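PDB 3CBW: mannan endo-1,4-beta-mannosidase from Bacillus subtilis, which hydrolyses internal beta-1,4 linkages of mannan, galactomannan and glucomannan, and so takes part in the breakdown of glucomannan. Local coordinates for residues A[206-211]-A[240-245]; A[175-180]-A[234-239]; A[100-105]-A[329-334]. The protein carries 3 engineered substitutions. All blocks are in the same frame, centred on the assembly; numbering follows the deposited sequence.

Contact 1: A[206-211]-A[240-245]; sequences KIYHYM and ASYVDI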
loop_
_atom_site.group_PDB
_atom_site.type_symbol
_atom_site.label_atom_id
_atom_site.label_comp_id
_atom_site.label_asym_id
_atom_site.label_seq_id
_atom_site.Cartn_x
_atom_site.Cartn_y
_atom_site.Cartn_z
ATOM N N LYS A 206 -1.250 -10.855 13.364
ATOM C CA LYS A 206 -1.035 -10.148 14.627
ATOM C C LYS A 206 -1.300 -8.651 14.452
ATOM O O LYS A 206 -1.952 -8.010 15.283
ATOM C CB LYS A 206 0.392 -10.392 15.096
ATOM C CG LYS A 206 0.789 -9.703 16.379
ATOM C CD LYS A 206 2.172 -10.189 16.799
ATOM C CE LYS A 206 2.609 -9.595 18.096
ATOM N NZ LYS A 206 2.039 -10.316 19.271
ATOM N N ILE A 207 -0.812 -8.088 13.353
ATOM C CA ILE A 207 -1.079 -6.682 13.085
ATOM C C ILE A 207 -2.567 -6.463 12.778
ATOM O O ILE A 207 -3.165 -5.494 13.256
ATOM C CB ILE A 207 -0.170 -6.125 11.977
ATOM C CG1 ILE A 207 1.294 -6.163 12.445
ATOM C CG2 ILE A 207 -0.620 -4.715 11.566
ATOM C CD1 ILE A 207 2.288 -5.596 11.453
ATOM N N TYR A 208 -3.163 -7.350 11.983
ATOM C CA TYR A 208 -4.598 -7.251 11.694
ATOM C C TYR A 208 -5.403 -7.236 13.004
ATOM O O TYR A 208 -6.284 -6.391 13.189
ATOM C CB TYR A 208 -5.069 -8.385 10.766
ATOM C CG TYR A 208 -6.557 -8.302 10.512
ATOM C CD1 TYR A 208 -7.068 -7.569 9.441
ATOM C CD2 TYR A 208 -7.469 -8.914 11.386
ATOM C CE1 TYR A 208 -8.443 -7.470 9.225
ATOM C CE2 TYR A 208 -8.846 -8.801 11.188
ATOM C CZ TYR A 208 -9.319 -8.088 10.097
ATOM O OH TYR A 208 -10.681 -7.966 9.882
ATOM N N HIS A 209 -5.101 -8.162 13.911
ATOM C CA HIS A 209 -5.846 -8.246 15.168
ATOM C C HIS A 209 -5.565 -7.081 16.088
ATOM O O HIS A 209 -6.483 -6.604 16.761
ATOM C CB HIS A 209 -5.586 -9.580 15.862
ATOM C CG HIS A 209 -6.178 -10.730 15.127
ATOM N ND1 HIS A 209 -5.483 -11.889 14.854
ATOM C CD2 HIS A 209 -7.402 -10.880 14.575
ATOM C CE1 HIS A 209 -6.263 -12.710 14.174
ATOM N NE2 HIS A 209 -7.433 -12.123 13.991
ATOM N N TYR A 210 -4.332 -6.590 16.107
ATOM C CA TYR A 210 -4.026 -5.431 16.924
ATOM C C TYR A 210 -4.844 -4.234 16.442
ATOM O O TYR A 210 -5.481 -3.535 17.235
ATOM C CB TYR A 210 -2.533 -5.110 16.858
ATOM C CG TYR A 210 -2.095 -4.103 17.891
ATOM C CD1 TYR A 210 -1.539 -4.530 19.095
ATOM C CD2 TYR A 210 -2.232 -2.729 17.677
ATOM C CE1 TYR A 210 -1.131 -3.632 20.063
ATOM C CE2 TYR A 210 -1.824 -1.803 18.651
ATOM C CZ TYR A 210 -1.275 -2.276 19.848
ATOM O OH TYR A 210 -0.850 -1.418 20.839
ATOM N N MET A 211 -4.816 -3.973 15.136
ATOM C CA MET A 211 -5.496 -2.792 14.609
ATOM C C MET A 211 -7.012 -2.922 14.686
ATOM O O MET A 211 -7.698 -1.980 15.061
ATOM C CB MET A 211 -5.065 -2.526 13.165
ATOM C CG MET A 211 -3.586 -2.151 12.999
ATOM S SD MET A 211 -2.957 -0.717 14.035
ATOM C CE MET A 211 -1.151 -1.098 13.939
ATOM N N ALA A 240 -8.298 -15.012 3.200
ATOM C CA ALA A 240 -9.342 -14.115 2.712
ATOM C C ALA A 240 -9.945 -13.237 3.791
ATOM O O ALA A 240 -10.512 -12.188 3.483
ATOM C CB ALA A 240 -10.446 -14.902 2.018
ATOM N N SER A 241 -9.866 -13.665 5.047
ATOM C CA SER A 241 -10.451 -12.841 6.106
ATOM C C SER A 241 -9.564 -11.693 6.596
ATOM O O SER A 241 -9.997 -10.907 7.433
ATOM C CB SER A 241 -10.905 -13.702 7.279
ATOM O OG SER A 241 -9.783 -14.144 7.989
ATOM N N TYR A 242 -8.351 -11.563 6.044
ATOM C CA TYR A 242 -7.412 -10.554 6.520
ATOM C C TYR A 242 -6.989 -9.584 5.432
ATOM O O TYR A 242 -6.185 -8.697 5.714
ATOM C CB TYR A 242 -6.154 -11.198 7.125
ATOM C CG TYR A 242 -6.454 -12.351 8.058
ATOM C CD1 TYR A 242 -7.027 -12.152 9.319
ATOM C CD2 TYR A 242 -6.260 -13.664 7.632
ATOM C CE1 TYR A 242 -7.310 -13.243 10.156
ATOM C CE2 TYR A 242 -6.546 -14.739 8.447
ATOM C CZ TYR A 242 -7.073 -14.522 9.692
ATOM O OH TYR A 242 -7.354 -15.614 10.485
ATOM N N VAL A 243 -7.499 -9.754 4.210
ATOM C CA VAL A 243 -7.019 -8.987 3.054
ATOM C C VAL A 243 -8.194 -8.525 2.229
ATOM O O VAL A 243 -9.047 -9.326 1.840
ATOM C CB VAL A 243 -6.091 -9.852 2.151
ATOM C CG1 VAL A 243 -5.685 -9.083 0.896
ATOM C CG2 VAL A 243 -4.837 -10.284 2.906
ATOM N N ASP A 244 -8.226 -7.232 1.937
ATOM C CA ASP A 244 -9.235 -6.659 1.045
ATOM C C ASP A 244 -8.772 -6.546 -0.409
ATOM O O ASP A 244 -9.562 -6.771 -1.334
ATOM C CB ASP A 244 -9.656 -5.272 1.545
ATOM C CG ASP A 244 -10.402 -5.341 2.855
ATOM O OD1 ASP A 244 -11.450 -6.018 2.898
ATOM O OD2 ASP A 244 -9.956 -4.716 3.842
ATOM N N ILE A 245 -7.507 -6.163 -0.603
ATOM C CA ILE A 245 -6.944 -5.891 -1.930
ATOM C C ILE A 245 -5.610 -6.588 -2.013
ATOM O O ILE A 245 -4.832 -6.551 -1.059
ATOM C CB ILE A 245 -6.764 -4.356 -2.167
ATOM C CG1 ILE A 245 -8.129 -3.660 -2.208
ATOM C CG2 ILE A 245 -5.953 -4.051 -3.436
ATOM C CD1 ILE A 245 -8.084 -2.143 -2.238
#
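Y208, H209 and Y242 form an aromatic cluster in the (beta/alpha)8 barrel of this family 26 glycoside hydrolase, joining helix 194-214 to the loop that leads into strand 245-252. At its centre is a T-shaped (edge-to-face) pair: the edge of the Y242 ring is turned toward a face of the Y208 ring, with ring centroids 5.6 Å apart and planes at 77°. Y242 CD1 stands above the rim of the Y208 ring, not above its centre, and comes to 3.9 Å from Y208 CD2. With CG anti to the backbone N (chi1 178°), Y208 carries its ring off the helix and toward the loop. One side of the ring runs along the loop backbone, from Y208 CD1, 4.0 Å from Y242 O, out to Y208 OH, 3.9 Å from S241 O. The carbonyl of Y242 takes a hydrogen bond from Y204 OH, one helical turn before Y208. H209 approaches the neighbouring ring atom of Y242, its NE2 4.0 Å from Y242 CE1, and the two rings meet obliquely with planes at about a right angle. No hydrogen bond links the two segments, so ring contacts carry the join. Y208 also meets the ring of W222 on strand 220-224, which puts it between helix, strand and loop. Replacing Y208 by an alanine would probably deprive the Y242 edge of its aromatic face and open a gap beside W222. The loop has its own ties: K269 NZ bonds to A240 O and V243 O, and the carboxylate of D244 receives the backbone N of V15 and of W222. Within the loop, S241 OG sits 3.1 Å above the plane of the Y242 ring, over its centre.

Contact 2: A[175-180]-A[234-239]; sequences HEMNGE and TDFYPG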
loop_
_atom_site.group_PDB
_atom_site.type_symbol
_atom_site.label_atom_id
_atom_site.label_comp_id
_atom_site.label_asym_id
_atom_site.label_seq_id
_atom_site.Cartn_x
_atom_site.Cartn_y
_atom_site.Cartn_z
ATOM N N HIS A 175 4.867 -5.104 3.382
ATOM C CA HIS A 175 4.909 -5.277 1.934
ATOM C C HIS A 175 6.209 -5.939 1.470
ATOM O O HIS A 175 7.199 -6.002 2.211
ATOM C CB HIS A 175 4.705 -3.921 1.257
ATOM C CG HIS A 175 5.774 -2.919 1.550
ATOM N ND1 HIS A 175 6.051 -2.451 2.822
ATOM C CD2 HIS A 175 6.584 -2.234 0.707
ATOM C CE1 HIS A 175 7.023 -1.556 2.744
ATOM N NE2 HIS A 175 7.351 -1.392 1.473
ATOM N N GLU A 176 6.189 -6.455 0.245
ATOM C CA GLU A 176 7.385 -7.043 -0.380
ATOM C C GLU A 176 8.014 -8.139 0.473
ATOM O O GLU A 176 9.237 -8.277 0.543
ATOM C CB GLU A 176 8.410 -5.967 -0.753
ATOM C CG GLU A 176 7.832 -4.967 -1.744
ATOM C CD GLU A 176 8.694 -3.742 -1.997
ATOM O OE1 GLU A 176 9.882 -3.710 -1.602
ATOM O OE2 GLU A 176 8.155 -2.771 -2.598
ATOM N N MET A 177 7.154 -8.921 1.109
ATOM C CA MET A 177 7.564 -9.966 2.029
ATOM C C MET A 177 8.249 -11.149 1.344
ATOM O O MET A 177 8.945 -11.918 2.009
ATOM C CB MET A 177 6.358 -10.434 2.846
ATOM C CG MET A 177 5.368 -11.369 2.121
ATOM S SD MET A 177 4.496 -10.812 0.564
ATOM C CE MET A 177 3.497 -9.398 1.205
ATOM N N ASN A 178 8.033 -11.305 0.035
ATOM C CA ASN A 178 8.740 -12.326 -0.738
ATOM C C ASN A 178 10.110 -11.841 -1.197
ATOM O O ASN A 178 10.873 -12.614 -1.781
ATOM C CB ASN A 178 7.897 -12.821 -1.925
ATOM C CG ASN A 178 7.522 -11.712 -2.884
ATOM O OD1 ASN A 178 7.349 -10.565 -2.479
ATOM N ND2 ASN A 178 7.326 -12.060 -4.152
ATOM N N GLY A 179 10.414 -10.570 -0.923
ATOM C CA GLY A 179 11.763 -10.051 -1.103
ATOM C C GLY A 179 12.617 -10.377 0.108
ATOM O O GLY A 179 12.118 -10.820 1.150
ATOM N N GLU A 180 13.908 -10.110 -0.022
ATOM C CA GLU A 180 14.882 -10.513 0.978
ATOM C C GLU A 180 15.526 -9.315 1.658
ATOM O O GLU A 180 16.521 -9.464 2.364
ATOM C CB GLU A 180 15.924 -11.472 0.360
ATOM C CG GLU A 180 16.902 -10.843 -0.644
ATOM C CD GLU A 180 16.358 -10.673 -2.065
ATOM O OE1 GLU A 180 15.204 -11.048 -2.365
ATOM O OE2 GLU A 180 17.112 -10.147 -2.903
ATOM N N THR A 234 1.900 -15.829 -3.866
ATOM C CA THR A 234 0.709 -16.232 -3.118
ATOM C C THR A 234 0.987 -17.043 -1.868
ATOM O O THR A 234 0.088 -17.204 -1.054
ATOM C CB THR A 234 -0.294 -17.012 -3.988
ATOM O OG1 THR A 234 0.287 -18.251 -4.405
ATOM C CG2 THR A 234 -0.721 -16.191 -5.195
ATOM N N ASP A 235 2.211 -17.546 -1.694
ATOM C CA ASP A 235 2.504 -18.405 -0.553
ATOM C C ASP A 235 2.355 -17.661 0.768
ATOM O O ASP A 235 2.002 -18.258 1.776
ATOM C CB ASP A 235 3.902 -19.029 -0.667
ATOM C CG ASP A 235 3.996 -20.078 -1.769
ATOM O OD1 ASP A 235 2.955 -20.556 -2.261
ATOM O OD2 ASP A 235 5.134 -20.429 -2.139
ATOM N N PHE A 236 2.593 -16.355 0.750
ATOM C CA PHE A 236 2.526 -15.541 1.953
ATOM C C PHE A 236 1.128 -15.022 2.280
ATOM O O PHE A 236 0.947 -14.338 3.271
ATOM C CB PHE A 236 3.483 -14.364 1.811
ATOM C CG PHE A 236 4.934 -14.745 1.863
ATOM C CD1 PHE A 236 5.585 -14.838 3.083
ATOM C CD2 PHE A 236 5.649 -14.965 0.697
ATOM C CE1 PHE A 236 6.924 -15.171 3.145
ATOM C CE2 PHE A 236 6.976 -15.296 0.753
ATOM C CZ PHE A 236 7.615 -15.398 1.980
ATOM N N TYR A 237 0.149 -15.355 1.455
ATOM C CA TYR A 237 -1.194 -14.801 1.625
ATOM C C TYR A 237 -1.780 -15.285 2.941
ATOM O O TYR A 237 -1.892 -16.480 3.156
ATOM C CB TYR A 237 -2.056 -15.285 0.482
ATOM C CG TYR A 237 -3.460 -14.763 0.426
ATOM C CD1 TYR A 237 -3.726 -13.401 0.287
ATOM C CD2 TYR A 237 -4.536 -15.648 0.430
ATOM C CE1 TYR A 237 -5.029 -12.931 0.184
ATOM C CE2 TYR A 237 -5.834 -15.195 0.321
ATOM C CZ TYR A 237 -6.070 -13.839 0.193
ATOM O OH TYR A 237 -7.358 -13.403 0.063
ATOM N N PRO A 238 -2.130 -14.359 3.854
ATOM C CA PRO A 238 -2.584 -14.810 5.162
ATOM C C PRO A 238 -4.003 -15.369 5.184
ATOM O O PRO A 238 -4.373 -16.037 6.152
ATOM C CB PRO A 238 -2.476 -13.552 6.016
ATOM C CG PRO A 238 -2.677 -12.443 5.069
ATOM C CD PRO A 238 -2.035 -12.891 3.774
ATOM N N GLY A 239 -4.778 -15.110 4.132
ATOM C CA GLY A 239 -6.140 -15.628 4.037
ATOM C C GLY A 239 -7.153 -14.559 3.706
ATOM O O GLY A 239 -6.927 -13.357 3.932
#
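The loop that follows strand 169-172 at the active-site end of the barrel packs M177 and N178, the two residues after E176 (by similarity the proton donor), onto F236. Both sides are turns: a type I turn runs from E176 to G179, closed by G179 N to E176 O, and another from T234 to Y237. M177 rests on the face of the phenylalanine in a CH-pi contact, its CG 3.8 Å from the centroid of the F236 ring and 28° off the ring normal. The fit is tight, M177 CG approaching F236 CG to 3.4 Å. The first torsion of M177 (chi1 77°) sets CG between backbone N and carbonyl carbon, and the chain then bends at both following torsions. As a result the sulfur lies beside the root of the ring, M177 SD being 3.9 Å from F236 CB, in an oblique Met-aromatic contact. At the far rim N178 CB lies 3.8 Å from F236 CE2, and M177 O is 3.7 Å from F236 CZ. Y200 of helix 194-214 meets F236 edge-to-face and also touches M177, while Y224 of strand 220-224 touches both. The amide of N178 leads away from the phenylalanine: its OD1 accepts from D227 N and its ND2 donates to D231 O, so both polar atoms of this buried group are satisfied. On the pocket side, E176 OE1 is bonded to W181 NE1, whose tryptophan probably binds substrate. Across the segments there is no hydrogen bond; the contact is apolar and aromatic, held by close fit rather than by direction. It is consistent with a hydrophobic backing to the turn that begins at E176, with the N178 amide held separately by D227 and D231.

Contact 3: A[100-105]-A[329-334]; sequences MSYWKN and LNKGEI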
loop_
_atom_site.group_PDB
_atom_site.type_symbol
_atom_site.label_atom_id
_atom_site.label_comp_id
_atom_site.label_asym_id
_atom_site.label_seq_id
_atom_site.Cartn_x
_atom_site.Cartn_y
_atom_site.Cartn_z
ATOM N N MET A 100 -6.230 13.387 5.552
ATOM C CA MET A 100 -7.640 13.694 5.777
ATOM C C MET A 100 -8.149 14.723 4.774
ATOM O O MET A 100 -9.233 14.573 4.209
ATOM C CB MET A 100 -7.849 14.188 7.208
ATOM C CG MET A 100 -7.472 13.159 8.278
ATOM S SD MET A 100 -7.686 13.670 10.012
ATOM C CE MET A 100 -8.010 15.421 9.728
ATOM N N SER A 101 -7.340 15.741 4.514
ATOM C CA SER A 101 -7.701 16.763 3.544
ATOM C C SER A 101 -7.799 16.184 2.145
ATOM O O SER A 101 -8.647 16.603 1.350
ATOM C CB SER A 101 -6.684 17.898 3.560
ATOM O OG SER A 101 -6.660 18.543 4.819
ATOM N N TYR A 102 -6.940 15.208 1.847
ATOM C CA TYR A 102 -6.965 14.587 0.527
ATOM C C TYR A 102 -8.293 13.885 0.290
ATOM O O TYR A 102 -8.886 14.022 -0.793
ATOM C CB TYR A 102 -5.789 13.615 0.322
ATOM C CG TYR A 102 -5.253 13.655 -1.092
ATOM C CD1 TYR A 102 -5.619 12.700 -2.034
ATOM C CD2 TYR A 102 -4.393 14.674 -1.493
ATOM C CE1 TYR A 102 -5.146 12.761 -3.336
ATOM C CE2 TYR A 102 -3.903 14.737 -2.790
ATOM C CZ TYR A 102 -4.279 13.774 -3.706
ATOM O OH TYR A 102 -3.797 13.871 -4.989
ATOM N N TRP A 103 -8.773 13.161 1.303
ATOM C CA TRP A 103 -10.099 12.543 1.255
ATOM C C TRP A 103 -11.212 13.580 1.101
ATOM O O TRP A 103 -12.098 13.442 0.239
ATOM C CB TRP A 103 -10.346 11.689 2.497
ATOM C CG TRP A 103 -11.774 11.255 2.638
ATOM C CD1 TRP A 103 -12.705 11.768 3.496
ATOM C CD2 TRP A 103 -12.443 10.258 1.866
ATOM N NE1 TRP A 103 -13.911 11.136 3.315
ATOM C CE2 TRP A 103 -13.776 10.204 2.322
ATOM C CE3 TRP A 103 -12.042 9.387 0.843
ATOM C CZ2 TRP A 103 -14.711 9.336 1.778
ATOM C CZ3 TRP A 103 -12.979 8.521 0.310
ATOM C CH2 TRP A 103 -14.297 8.498 0.785
ATOM N N LYS A 104 -11.178 14.618 1.937
ATOM C CA LYS A 104 -12.163 15.704 1.858
ATOM C C LYS A 104 -12.247 16.286 0.451
ATOM O O LYS A 104 -13.331 16.611 -0.034
ATOM C CB LYS A 104 -11.791 16.802 2.864
ATOM C CG LYS A 104 -12.648 18.061 2.824
ATOM C CD LYS A 104 -14.033 17.836 3.403
ATOM C CE LYS A 104 -14.767 19.155 3.622
ATOM N NZ LYS A 104 -14.237 19.896 4.808
ATOM N N ASN A 105 -11.098 16.389 -0.209
ATOM C CA ASN A 105 -10.988 17.014 -1.517
ATOM C C ASN A 105 -10.994 16.056 -2.703
ATOM O O ASN A 105 -10.605 16.426 -3.816
ATOM C CB ASN A 105 -9.791 17.950 -1.552
ATOM C CG ASN A 105 -10.004 19.162 -0.689
ATOM O OD1 ASN A 105 -10.952 19.922 -0.887
ATOM N ND2 ASN A 105 -9.134 19.354 0.281
ATOM N N LEU A 329 -8.531 7.320 -13.493
ATOM C CA LEU A 329 -9.416 8.071 -12.629
ATOM C C LEU A 329 -8.566 8.872 -11.647
ATOM O O LEU A 329 -7.778 8.303 -10.881
ATOM C CB LEU A 329 -10.342 7.088 -11.913
ATOM C CG LEU A 329 -11.527 7.635 -11.125
ATOM C CD1 LEU A 329 -12.588 6.556 -10.933
ATOM C CD2 LEU A 329 -11.105 8.233 -9.782
ATOM N N ASN A 330 -8.740 10.192 -11.665
ATOM C CA ASN A 330 -7.909 11.101 -10.890
ATOM C C ASN A 330 -8.665 11.724 -9.722
ATOM O O ASN A 330 -9.868 11.501 -9.555
ATOM C CB ASN A 330 -7.322 12.163 -11.822
ATOM C CG ASN A 330 -6.437 11.548 -12.878
ATOM O OD1 ASN A 330 -5.617 10.684 -12.578
ATOM N ND2 ASN A 330 -6.611 11.959 -14.120
ATOM N N LYS A 331 -7.941 12.462 -8.884
ATOM C CA LYS A 331 -8.540 13.148 -7.752
ATOM C C LYS A 331 -9.742 13.959 -8.228
ATOM O O LYS A 331 -9.663 14.661 -9.241
ATOM C CB LYS A 331 -7.508 14.074 -7.111
ATOM C CG LYS A 331 -7.893 14.577 -5.728
ATOM C CD LYS A 331 -6.927 15.656 -5.250
ATOM C CE LYS A 331 -7.152 16.010 -3.775
ATOM N NZ LYS A 331 -6.328 17.201 -3.390
ATOM N N GLY A 332 -10.846 13.841 -7.498
ATOM C CA GLY A 332 -12.084 14.553 -7.836
ATOM C C GLY A 332 -13.063 13.734 -8.664
ATOM O O GLY A 332 -14.173 14.203 -8.953
ATOM N N GLU A 333 -12.670 12.522 -9.065
ATOM C CA GLU A 333 -13.510 11.668 -9.920
ATOM C C GLU A 333 -14.080 10.444 -9.194
ATOM O O GLU A 333 -14.622 9.535 -9.829
ATOM C CB GLU A 333 -12.750 11.245 -11.179
ATOM C CG GLU A 333 -12.308 12.407 -12.047
ATOM C CD GLU A 333 -11.789 11.947 -13.396
ATOM O OE1 GLU A 333 -10.728 11.297 -13.443
ATOM O OE2 GLU A 333 -12.452 12.230 -14.422
ATOM N N ILE A 334 -13.984 10.427 -7.871
ATOM C CA ILE A 334 -14.573 9.356 -7.064
ATOM C C ILE A 334 -16.032 9.725 -6.827
ATOM O O ILE A 334 -16.937 8.955 -7.149
ATOM C CB ILE A 334 -13.819 9.153 -5.726
ATOM C CG1 ILE A 334 -12.353 8.794 -6.007
ATOM C CG2 ILE A 334 -14.478 8.064 -4.894
ATOM C CD1 ILE A 334 -11.458 8.760 -4.777
HETATM O O HOH W 1 -6.204 17.998 -0.709
#
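A first torsion of -165° swings K331 CG opposite its backbone N, and the extended chain beyond it reaches straight from its turn across the Y102 ring, which a chi1 of -143°, well off a staggered value, lays beneath it. K331 CE sits almost over the ring centre in a CH-pi contact, 3.6 Å from the Y102 centroid and 10° off the normal. The ammonium group follows as a cation-pi partner: K331 NZ is 3.9 Å from that centroid and closest to Y102 CE2, at 3.5 Å. N105, just past the end of helix 96-104, also borders the lysine chain, N105 O lying 3.5 Å from K331 CE. A water accepts a bond from K331 NZ at 2.8 Å and a weak one from N105 ND2. The phenol hydroxyl is bonded to P70 O, which helps fix the ring under the lysine. K331 belongs to a type II turn from N330 to E333, closed by E333 N to N330 O and by N330 N to the anti lone pair of E333 OE1; the backbone angles of G332 call for glycine. Backbone bonds join G332 to G106 and K331 to S69. Around this join of helix end and turn, Y73 of strand 72-79 meets the Y102 ring, L329 pairs with strand 41-49, and W103 packs against helix 21-32 and strand 108-114.

How the contacts relate
From the N terminus, residues 100-105 come first, at the end of helix 96-104, and wait for their partner until 329-334, late in the chain, after strand 328-329 begins. Contact 3 therefore closes a long loop that encloses both others. Within it, 175-180, which follows strand 169-172, and then 206-211, on helix 194-214, are met in turn by 234-239 and 240-245, so contacts 2 and 1 cross. Their second segments are continuous in the chain and also touch, V243 CG2 being 3.7 Å from P238 CG. Together they tie one loop to the active-site turn and to a barrel helix, whereas contact 3, its centre about 30 Å from that of contact 2, joins an early barrel helix, 96-104, to the turn after strand 328-329.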